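Local structure of dTDP-4-dehydrorhamnose reductase (Sulfolobus tokodaii, 2GGS) at residues A[39-44]-A[50-55]; A[109-114]-A[148-153]; A[253-256]-A[262-265]. The protein binds NADPH and probably uses it to reduce dTDP-4-dehydrorhamnose to dTDP-L-rhamnose. One frame throughout, in Å; residues are numbered along the deposited sequence.

Contact 1 (A[39-44]-A[50-55]); sequences YKLDLT and EDFIIK. With NDP (NADPH dihydro-nicotinamide-adenine-dinucleotide phosphate), chain C.
Y39 and L41 meet F52 where the edge strand of a Rossmann-type parallel sheet, 39-40, runs through a short turn into helix 46-56, part of the crossover that follows this strand. Along the helix, E50 points away from the strand and its carboxylate goes to R93 and H90 of helix 77-97. D51 is exposed; its OD1 takes K55 NZ at 2.9 Å through the syn lone pair, a salt bridge between residues one helical turn apart. F52 supplies nearly all of the helix's share of the contact; the other side is Y39 and L41. With its CG anti to the backbone N (chi1 -175°), the ring reaches across to both. L41 CD2 presses on the root of that ring, 3.6 Å from F52 CG, while the far end goes to Y39, where F52 CZ lies 3.8 Å from Y39 CB. The two rings form an offset edge-to-face pair, the edge of F52 toward the face of Y39, with centroids 5.6 Å apart and planes at 66°. V29 of strand 26-30 touches both L41 and F52, and I53 packs on A94 and I98. Beyond L41 the loop turns to the cofactor: L43 N donates to N1A of the adenine at 2.9 Å, and D42 accepts from its amino group, N6A to OD1 3.0 Å in a nearly straight bond (171°). The same oxygen closes an Asx turn. With an alanine in place of D42, N6A and both T44 donors would probably lose their shared acceptor, and the turn beside the adenine could shift. Both of those donors approach OD1 from one face of the carboxylate, tilted out of its plane: T44 N stands 2.8 Å from D42 OD1 and T44 OG1 2.7 Å from it.

Contact 2 (A[109-114]-A[148-153]); sequences YVFDGE and IIRTSG. With NDP (NADPH dihydro-nicotinamide-adenine-dinucleotide phosphate), chain C.
F111 CZ sits over one face of the R150 guanidinium, 3.5 Å from R150 NH1, and that nitrogen in turn lies at the edge of the phenyl ring, near its plane. Ring and guanidinium planes stand 79° apart, so the phenyl rim is set upright on the flat cation. V110 comes across the arginine chain at about a right angle, CG2 being 3.9 Å from R150 NE; the same methyl lies over one face of the F111 ring, toward its rim, 3.7 Å above the plane. R150 CG is anti to the carbonyl carbon (chi1 -59°) and the chain runs extended to NE, which brings the guanidinium to V110 and F111. Its polar atoms find partners from several parts of the fold: NE forms a salt bridge with E138 of helix 129-141, and NH1 bonds to H206 NE2 of strand 203-206 and to E120 O. R150 belongs to strand 147-151 of the Rossmann parallel sheet, whereas V110 and F111 lie in the segment that leaves neighbouring strand 101-107. Farther out, the F111 ring stacks with Y118, and D112 OD1 closes an Asx turn by accepting from E114 N at 3.1 Å. Just past R150 the chain borders the nicotinamide: T151 O is 3.1 Å from NDP C5N, T151 CG2 lies 3.6 Å from C6N, and G153 N comes within 3.3 Å of C4N, the carbon that carries the hydride in NADPH.

Contact 3 (A[253-256]-A[262-265]); sequences SRAR and DFYT
A255 and R256, consecutive residues of helix 253-258, meet F263 and Y264 of the loop that follows it. A255 turns its methyl to the tip of the phenyl ring, CB 3.8 Å from F263 CZ, and both side chains also touch V207. R256 comes next and does far more. Its CG approaches the same F263 CZ, and from there the chain extends to NE across the face of Y264: CD stands 3.7 Å from the ring centroid in a CH-pi contact, and NE is 3.5 Å from Y264 CG. The guanidinium then lies flat on the tyrosine, its plane only 8° from that of the ring and R256 CZ 3.8 Å from the centroid, a stacked cation-pi pair. R256 NH2 has a salt bridge to E210, which probably helps fix the guanidinium's rotation over the ring; E210 also touches Y264. The contact thus folds the loop back on its helix near the C-terminal end, against V207 just past sheet strand 203-206. D262 OD1 accepts from Y264 N, an Asx turn, and from T265 N as well, which extends it to an Asx motif, while T265 OG1 gives its hydrogen to D262 OD2. This turn carries OD1 over the other face of the tyrosine, 3.2 Å above the ring plane, so that the ring lies between a carboxylate oxygen and the arginine. With chi1 at 44°, Y264 CG lies between its backbone N and carbonyl carbon, and CD2 settles over the centre of the F263 ring. At the phenol end a water bonded to Y264 OH at 3.0 Å also makes a weak bond to R256 O.

From the N terminus, contact 1 comes first, bridging residues 45-49 where edge strand 39-40 passes into its helix. Contact 2 spans a longer excursion, residues 115-147 with helix 129-141 inside it, and brings the loop after strand 101-107 against strand 147-151. Contact 3 closes 257-261, the end of helix 253-258 and the start of the loop after it, tying that loop to the helix. The three follow one another in series, with neither nesting nor crossing. Contacts 1 and 2, their centres about 27 Å apart, reach the same sheet and touch opposite ends of NADPH, adenine and nicotinamide. Contact 3 touches neither contact 1 nor contact 2, its nearest atoms about 7 Å from those of contact 2.

Contact 1 (A[39-44]-A[50-55])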
# COMPACT_ATOMS: atom_id res chain seq x y z
N TYR A 39 18.24 8.39 -0.26
CA TYR A 39 18.38 9.60 0.53
C TYR A 39 17.60 9.41 1.80
O TYR A 39 16.41 9.02 1.76
CB TYR A 39 17.79 10.82 -0.19
CG TYR A 39 18.54 11.19 -1.43
CD1 TYR A 39 19.51 12.18 -1.40
CD2 TYR A 39 18.27 10.56 -2.65
CE1 TYR A 39 20.21 12.52 -2.54
CE2 TYR A 39 18.96 10.89 -3.81
CZ TYR A 39 19.92 11.88 -3.75
OH TYR A 39 20.62 12.23 -4.89
N LYS A 40 18.24 9.68 2.93
CA LYS A 40 17.58 9.53 4.19
C LYS A 40 16.74 10.78 4.48
O LYS A 40 17.25 11.90 4.43
CB LYS A 40 18.63 9.36 5.30
CG LYS A 40 17.99 8.94 6.59
CD LYS A 40 19.01 8.91 7.76
CE LYS A 40 18.33 8.53 9.05
NZ LYS A 40 18.07 7.06 9.15
N LEU A 41 15.47 10.57 4.81
CA LEU A 41 14.55 11.69 5.09
C LEU A 41 13.36 11.21 5.88
O LEU A 41 12.60 10.28 5.48
CB LEU A 41 14.13 12.42 3.79
CG LEU A 41 13.10 13.55 3.88
CD1 LEU A 41 13.73 14.76 4.56
CD2 LEU A 41 12.66 13.92 2.48
N ASP A 42 13.17 11.85 7.03
CA ASP A 42 11.99 11.62 7.84
C ASP A 42 10.91 12.56 7.37
O ASP A 42 11.02 13.79 7.53
CB ASP A 42 12.30 11.91 9.32
CG ASP A 42 11.14 11.55 10.25
OD1 ASP A 42 9.96 11.52 9.81
OD2 ASP A 42 11.41 11.31 11.46
N LEU A 43 9.85 12.00 6.79
CA LEU A 43 8.73 12.79 6.26
C LEU A 43 7.95 13.60 7.32
O LEU A 43 7.17 14.49 6.96
CB LEU A 43 7.77 11.90 5.49
CG LEU A 43 7.97 11.86 3.97
CD1 LEU A 43 9.41 11.59 3.56
CD2 LEU A 43 7.00 10.88 3.32
N THR A 44 8.16 13.29 8.60
CA THR A 44 7.49 14.05 9.69
C THR A 44 8.29 15.31 10.09
O THR A 44 7.84 16.08 10.93
CB THR A 44 7.18 13.19 10.93
OG1 THR A 44 8.39 12.78 11.57
CG2 THR A 44 6.30 11.94 10.55
N GLU A 50 9.64 19.55 2.71
CA GLU A 50 9.33 20.51 1.68
C GLU A 50 10.59 21.01 0.95
O GLU A 50 10.59 21.14 -0.27
CB GLU A 50 8.50 21.68 2.23
CG GLU A 50 7.14 21.25 2.81
CD GLU A 50 6.17 22.42 3.07
OE1 GLU A 50 6.13 23.39 2.30
OE2 GLU A 50 5.47 22.38 4.08
N ASP A 51 11.65 21.27 1.70
CA ASP A 51 12.92 21.72 1.12
C ASP A 51 13.47 20.67 0.18
O ASP A 51 13.95 20.98 -0.90
CB ASP A 51 13.97 21.95 2.21
CG ASP A 51 15.25 22.55 1.64
OD1 ASP A 51 15.17 23.61 0.99
OD2 ASP A 51 16.31 21.93 1.78
N PHE A 52 13.34 19.41 0.57
CA PHE A 52 13.89 18.29 -0.22
C PHE A 52 13.19 18.23 -1.56
O PHE A 52 13.84 18.11 -2.62
CB PHE A 52 13.74 16.98 0.56
CG PHE A 52 14.38 15.81 -0.10
CD1 PHE A 52 15.74 15.55 0.07
CD2 PHE A 52 13.65 15.02 -0.97
CE1 PHE A 52 16.34 14.45 -0.57
CE2 PHE A 52 14.26 13.95 -1.64
CZ PHE A 52 15.58 13.67 -1.44
N ILE A 53 11.86 18.37 -1.52
CA ILE A 53 11.07 18.30 -2.73
C ILE A 53 11.40 19.44 -3.67
O ILE A 53 11.60 19.23 -4.87
CB ILE A 53 9.55 18.25 -2.39
CG1 ILE A 53 9.21 16.86 -1.81
CG2 ILE A 53 8.68 18.54 -3.63
CD1 ILE A 53 7.84 16.76 -1.12
N ILE A 54 11.47 20.65 -3.10
CA ILE A 54 11.73 21.85 -3.89
C ILE A 54 13.14 21.83 -4.49
O ILE A 54 13.33 22.28 -5.62
CB ILE A 54 11.40 23.13 -3.08
CG1 ILE A 54 9.89 23.16 -2.77
CG2 ILE A 54 11.83 24.41 -3.86
CD1 ILE A 54 9.49 24.07 -1.66
N LYS A 55 14.11 21.31 -3.73
CA LYS A 55 15.49 21.16 -4.21
C LYS A 55 15.65 20.07 -5.29
O LYS A 55 16.28 20.31 -6.32
CB LYS A 55 16.49 20.94 -3.05
CG LYS A 55 16.61 22.12 -2.07
CD LYS A 55 17.20 23.39 -2.76
CE LYS A 55 16.95 24.68 -1.93
NZ LYS A 55 17.44 24.56 -0.53
PA NDP C . 5.99 -0.83 4.12
O1A NDP C . 5.62 -0.96 5.54
O2A NDP C . 6.75 -1.98 3.58
O5B NDP C . 6.83 0.48 3.85
C5B NDP C . 6.57 1.67 4.58
C4B NDP C . 7.53 2.69 4.02
O4B NDP C . 7.20 3.95 4.62
C3B NDP C . 8.99 2.37 4.28
O3B NDP C . 9.72 2.68 3.13
C2B NDP C . 9.32 3.35 5.41
O2B NDP C . 10.68 3.67 5.33
C1B NDP C . 8.44 4.52 5.01
N9A NDP C . 8.22 5.43 6.14
C8A NDP C . 7.48 5.19 7.26
N7A NDP C . 7.56 6.28 8.07
C5A NDP C . 8.35 7.19 7.46
C6A NDP C . 8.78 8.47 7.83
N6A NDP C . 8.49 8.96 9.06
N1A NDP C . 9.62 9.11 6.96
C2A NDP C . 10.02 8.58 5.74
N3A NDP C . 9.60 7.32 5.39
C4A NDP C . 8.79 6.65 6.25
O3 NDP C . 4.57 -0.53 3.40
PN NDP C . 4.07 -1.09 1.96
O1N NDP C . 5.07 -1.02 0.92
O2N NDP C . 3.43 -2.37 2.33
O5D NDP C . 2.88 -0.06 1.69
C5D NDP C . 3.00 0.93 0.68
C4D NDP C . 1.78 1.85 0.64
O4D NDP C . 0.64 1.07 0.38
C3D NDP C . 1.50 2.59 1.95
O3D NDP C . 0.95 3.81 1.55
C2D NDP C . 0.46 1.74 2.63
O2D NDP C . -0.30 2.52 3.54
C1D NDP C . -0.35 1.29 1.39
N1N NDP C . -1.09 0.05 1.68
C2N NDP C . -0.40 -0.98 2.25
C3N NDP C . -0.96 -2.25 2.38
C7N NDP C . -0.16 -3.34 3.01
O7N NDP C . -0.81 -4.54 3.35
N7N NDP C . 1.13 -3.15 3.25
C4N NDP C . -2.38 -2.51 1.89
C5N NDP C . -3.07 -1.31 1.30
C6N NDP C . -2.38 -0.09 1.21
P2B NDP C . 11.80 3.02 6.36
O1X NDP C . 13.06 3.27 5.63
O2X NDP C . 11.49 1.57 6.56
O3X NDP C . 11.74 3.74 7.73

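Contact 2 (A[109-114]-A[148-153])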
# COMPACT_ATOMS: atom_id res chain seq x y z
N TYR A 109 -8.50 -0.35 3.82
CA TYR A 109 -8.96 -0.15 5.20
C TYR A 109 -9.61 1.23 5.44
O TYR A 109 -10.04 1.52 6.54
CB TYR A 109 -7.83 -0.40 6.24
CG TYR A 109 -7.52 -1.86 6.46
CD1 TYR A 109 -7.94 -2.85 5.52
CD2 TYR A 109 -6.84 -2.29 7.60
CE1 TYR A 109 -7.66 -4.21 5.73
CE2 TYR A 109 -6.54 -3.66 7.81
CZ TYR A 109 -6.96 -4.60 6.87
OH TYR A 109 -6.69 -5.95 7.04
N VAL A 110 -9.68 2.09 4.42
CA VAL A 110 -10.56 3.26 4.57
C VAL A 110 -12.05 2.88 4.57
O VAL A 110 -12.86 3.72 4.93
CB VAL A 110 -10.34 4.39 3.53
CG1 VAL A 110 -8.85 4.87 3.49
CG2 VAL A 110 -10.86 3.98 2.13
N PHE A 111 -12.39 1.66 4.15
CA PHE A 111 -13.82 1.21 4.12
C PHE A 111 -14.20 0.39 5.35
O PHE A 111 -13.33 -0.22 5.98
CB PHE A 111 -14.09 0.42 2.84
CG PHE A 111 -13.87 1.22 1.58
CD1 PHE A 111 -14.79 2.20 1.20
CD2 PHE A 111 -12.73 1.01 0.79
CE1 PHE A 111 -14.57 2.98 0.04
CE2 PHE A 111 -12.51 1.74 -0.39
CZ PHE A 111 -13.43 2.74 -0.76
N ASP A 112 -15.51 0.37 5.67
CA ASP A 112 -15.92 -0.26 6.93
C ASP A 112 -16.00 -1.78 6.82
O ASP A 112 -16.02 -2.48 7.83
CB ASP A 112 -17.19 0.37 7.55
CG ASP A 112 -18.40 0.25 6.68
OD1 ASP A 112 -18.46 -0.67 5.85
OD2 ASP A 112 -19.36 1.05 6.90
N GLY A 113 -15.97 -2.27 5.59
CA GLY A 113 -15.95 -3.71 5.33
C GLY A 113 -17.26 -4.45 5.44
O GLY A 113 -17.27 -5.68 5.41
N GLU A 114 -18.37 -3.72 5.53
CA GLU A 114 -19.70 -4.35 5.61
C GLU A 114 -20.27 -4.69 4.23
O GLU A 114 -21.24 -5.47 4.13
CB GLU A 114 -20.65 -3.49 6.48
CG GLU A 114 -20.21 -3.53 7.97
CD GLU A 114 -20.28 -4.96 8.58
OE1 GLU A 114 -19.23 -5.67 8.75
OE2 GLU A 114 -21.41 -5.41 8.87
N ILE A 148 -4.96 9.34 -6.55
CA ILE A 148 -4.97 8.50 -5.34
C ILE A 148 -5.19 7.08 -5.86
O ILE A 148 -6.17 6.81 -6.58
CB ILE A 148 -6.09 8.87 -4.34
CG1 ILE A 148 -5.78 10.21 -3.65
CG2 ILE A 148 -6.29 7.74 -3.30
CD1 ILE A 148 -7.01 10.88 -3.07
N ILE A 149 -4.28 6.18 -5.50
CA ILE A 149 -4.41 4.77 -5.87
C ILE A 149 -4.73 3.99 -4.60
O ILE A 149 -3.88 3.91 -3.72
CB ILE A 149 -3.12 4.22 -6.51
CG1 ILE A 149 -2.70 4.99 -7.78
CG2 ILE A 149 -3.30 2.73 -6.82
CD1 ILE A 149 -1.43 4.45 -8.41
N ARG A 150 -5.94 3.41 -4.50
CA ARG A 150 -6.24 2.59 -3.32
C ARG A 150 -5.87 1.14 -3.66
O ARG A 150 -6.18 0.65 -4.74
CB ARG A 150 -7.70 2.64 -2.94
CG ARG A 150 -8.22 4.04 -2.62
CD ARG A 150 -9.49 3.94 -1.75
NE ARG A 150 -10.07 5.25 -1.42
CZ ARG A 150 -11.19 5.73 -1.97
NH1 ARG A 150 -11.86 5.02 -2.91
NH2 ARG A 150 -11.65 6.92 -1.61
N THR A 151 -5.24 0.47 -2.71
CA THR A 151 -4.82 -0.93 -2.93
C THR A 151 -5.08 -1.73 -1.65
O THR A 151 -5.52 -1.18 -0.62
CB THR A 151 -3.38 -1.00 -3.45
OG1 THR A 151 -3.07 -2.31 -3.95
CG2 THR A 151 -2.40 -0.61 -2.38
N SER A 152 -4.80 -3.03 -1.72
CA SER A 152 -5.20 -3.95 -0.66
C SER A 152 -4.10 -5.00 -0.47
O SER A 152 -3.63 -5.57 -1.44
CB SER A 152 -6.51 -4.64 -1.05
OG SER A 152 -6.86 -5.66 -0.15
N GLY A 153 -3.73 -5.28 0.78
CA GLY A 153 -2.97 -6.49 1.08
C GLY A 153 -1.67 -6.62 0.30
O GLY A 153 -1.30 -7.71 -0.13
PA NDP C . 5.99 -0.83 4.12
O1A NDP C . 5.62 -0.96 5.54
O2A NDP C . 6.75 -1.98 3.58
O5B NDP C . 6.83 0.48 3.85
C5B NDP C . 6.57 1.67 4.58
C4B NDP C . 7.53 2.69 4.02
O4B NDP C . 7.20 3.95 4.62
C3B NDP C . 8.99 2.37 4.28
O3B NDP C . 9.72 2.68 3.13
C2B NDP C . 9.32 3.35 5.41
O2B NDP C . 10.68 3.67 5.33
C1B NDP C . 8.44 4.52 5.01
N9A NDP C . 8.22 5.43 6.14
C8A NDP C . 7.48 5.19 7.26
N7A NDP C . 7.56 6.28 8.07
C5A NDP C . 8.35 7.19 7.46
C6A NDP C . 8.78 8.47 7.83
N6A NDP C . 8.49 8.96 9.06
N1A NDP C . 9.62 9.11 6.96
C2A NDP C . 10.02 8.58 5.74
N3A NDP C . 9.60 7.32 5.39
C4A NDP C . 8.79 6.65 6.25
O3 NDP C . 4.57 -0.53 3.40
PN NDP C . 4.07 -1.09 1.96
O1N NDP C . 5.07 -1.02 0.92
O2N NDP C . 3.43 -2.37 2.33
O5D NDP C . 2.88 -0.06 1.69
C5D NDP C . 3.00 0.93 0.68
C4D NDP C . 1.78 1.85 0.64
O4D NDP C . 0.64 1.07 0.38
C3D NDP C . 1.50 2.59 1.95
O3D NDP C . 0.95 3.81 1.55
C2D NDP C . 0.46 1.74 2.63
O2D NDP C . -0.30 2.52 3.54
C1D NDP C . -0.35 1.29 1.39
N1N NDP C . -1.09 0.05 1.68
C2N NDP C . -0.40 -0.98 2.25
C3N NDP C . -0.96 -2.25 2.38
C7N NDP C . -0.16 -3.34 3.01
O7N NDP C . -0.81 -4.54 3.35
N7N NDP C . 1.13 -3.15 3.25
C4N NDP C . -2.38 -2.51 1.89
C5N NDP C . -3.07 -1.31 1.30
C6N NDP C . -2.38 -0.09 1.21
P2B NDP C . 11.80 3.02 6.36
O1X NDP C . 13.06 3.27 5.63
O2X NDP C . 11.49 1.57 6.56
O3X NDP C . 11.74 3.74 7.73

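Contact 3 (A[253-256]-A[262-265])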
# COMPACT_ATOMS: atom_id res chain seq x y z
N SER A 253 -12.38 -2.72 -11.43
CA SER A 253 -12.83 -2.82 -12.85
C SER A 253 -12.32 -1.69 -13.72
O SER A 253 -11.93 -1.93 -14.87
CB SER A 253 -14.36 -2.94 -12.95
OG SER A 253 -14.83 -4.09 -12.25
N ARG A 254 -12.29 -0.46 -13.18
CA ARG A 254 -11.84 0.68 -13.98
C ARG A 254 -10.40 0.50 -14.44
O ARG A 254 -10.06 0.78 -15.59
CB ARG A 254 -12.02 2.01 -13.25
CG ARG A 254 -13.49 2.36 -12.97
CD ARG A 254 -13.64 3.86 -12.79
NE ARG A 254 -15.01 4.22 -12.45
CZ ARG A 254 -15.75 5.10 -13.12
NH1 ARG A 254 -15.25 5.73 -14.18
NH2 ARG A 254 -17.00 5.36 -12.71
N ALA A 255 -9.54 0.07 -13.51
CA ALA A 255 -8.14 -0.10 -13.80
C ALA A 255 -7.89 -1.27 -14.75
O ALA A 255 -6.95 -1.23 -15.54
CB ALA A 255 -7.32 -0.30 -12.48
N ARG A 256 -8.73 -2.30 -14.63
CA ARG A 256 -8.64 -3.47 -15.51
C ARG A 256 -8.91 -3.04 -16.93
O ARG A 256 -8.27 -3.55 -17.82
CB ARG A 256 -9.58 -4.59 -15.10
CG ARG A 256 -9.15 -5.34 -13.86
CD ARG A 256 -9.86 -6.70 -13.78
NE ARG A 256 -9.82 -7.30 -12.43
CZ ARG A 256 -10.31 -8.50 -12.13
NH1 ARG A 256 -10.89 -9.23 -13.08
NH2 ARG A 256 -10.21 -8.96 -10.89
N ASP A 262 -2.00 -7.76 -16.41
CA ASP A 262 -2.81 -8.47 -15.41
C ASP A 262 -2.13 -8.26 -14.06
O ASP A 262 -1.22 -9.01 -13.69
CB ASP A 262 -2.93 -9.98 -15.73
CG ASP A 262 -3.70 -10.74 -14.68
OD1 ASP A 262 -3.91 -10.19 -13.58
OD2 ASP A 262 -4.15 -11.89 -14.92
N PHE A 263 -2.60 -7.26 -13.33
CA PHE A 263 -2.08 -6.93 -12.00
C PHE A 263 -2.84 -7.66 -10.92
O PHE A 263 -2.50 -7.53 -9.75
CB PHE A 263 -2.16 -5.42 -11.78
CG PHE A 263 -3.57 -4.86 -11.87
CD1 PHE A 263 -4.45 -4.93 -10.80
CD2 PHE A 263 -4.03 -4.30 -13.07
CE1 PHE A 263 -5.75 -4.42 -10.89
CE2 PHE A 263 -5.32 -3.77 -13.15
CZ PHE A 263 -6.18 -3.86 -12.10
N TYR A 264 -3.90 -8.39 -11.29
CA TYR A 264 -4.87 -8.84 -10.31
C TYR A 264 -4.89 -10.34 -9.98
O TYR A 264 -5.18 -10.72 -8.84
CB TYR A 264 -6.28 -8.40 -10.71
CG TYR A 264 -6.54 -8.63 -12.17
CD1 TYR A 264 -7.03 -9.85 -12.63
CD2 TYR A 264 -6.31 -7.61 -13.10
CE1 TYR A 264 -7.29 -10.05 -13.99
CE2 TYR A 264 -6.55 -7.81 -14.48
CZ TYR A 264 -7.03 -9.03 -14.90
OH TYR A 264 -7.24 -9.22 -16.25
N THR A 265 -4.58 -11.20 -10.96
CA THR A 265 -4.48 -12.62 -10.68
C THR A 265 -3.49 -12.86 -9.56
O THR A 265 -2.38 -12.29 -9.58
CB THR A 265 -4.09 -13.38 -11.92
OG1 THR A 265 -5.13 -13.18 -12.89
CG2 THR A 265 -3.95 -14.88 -11.63
O HOH W 1 -7.09 -6.72 -17.82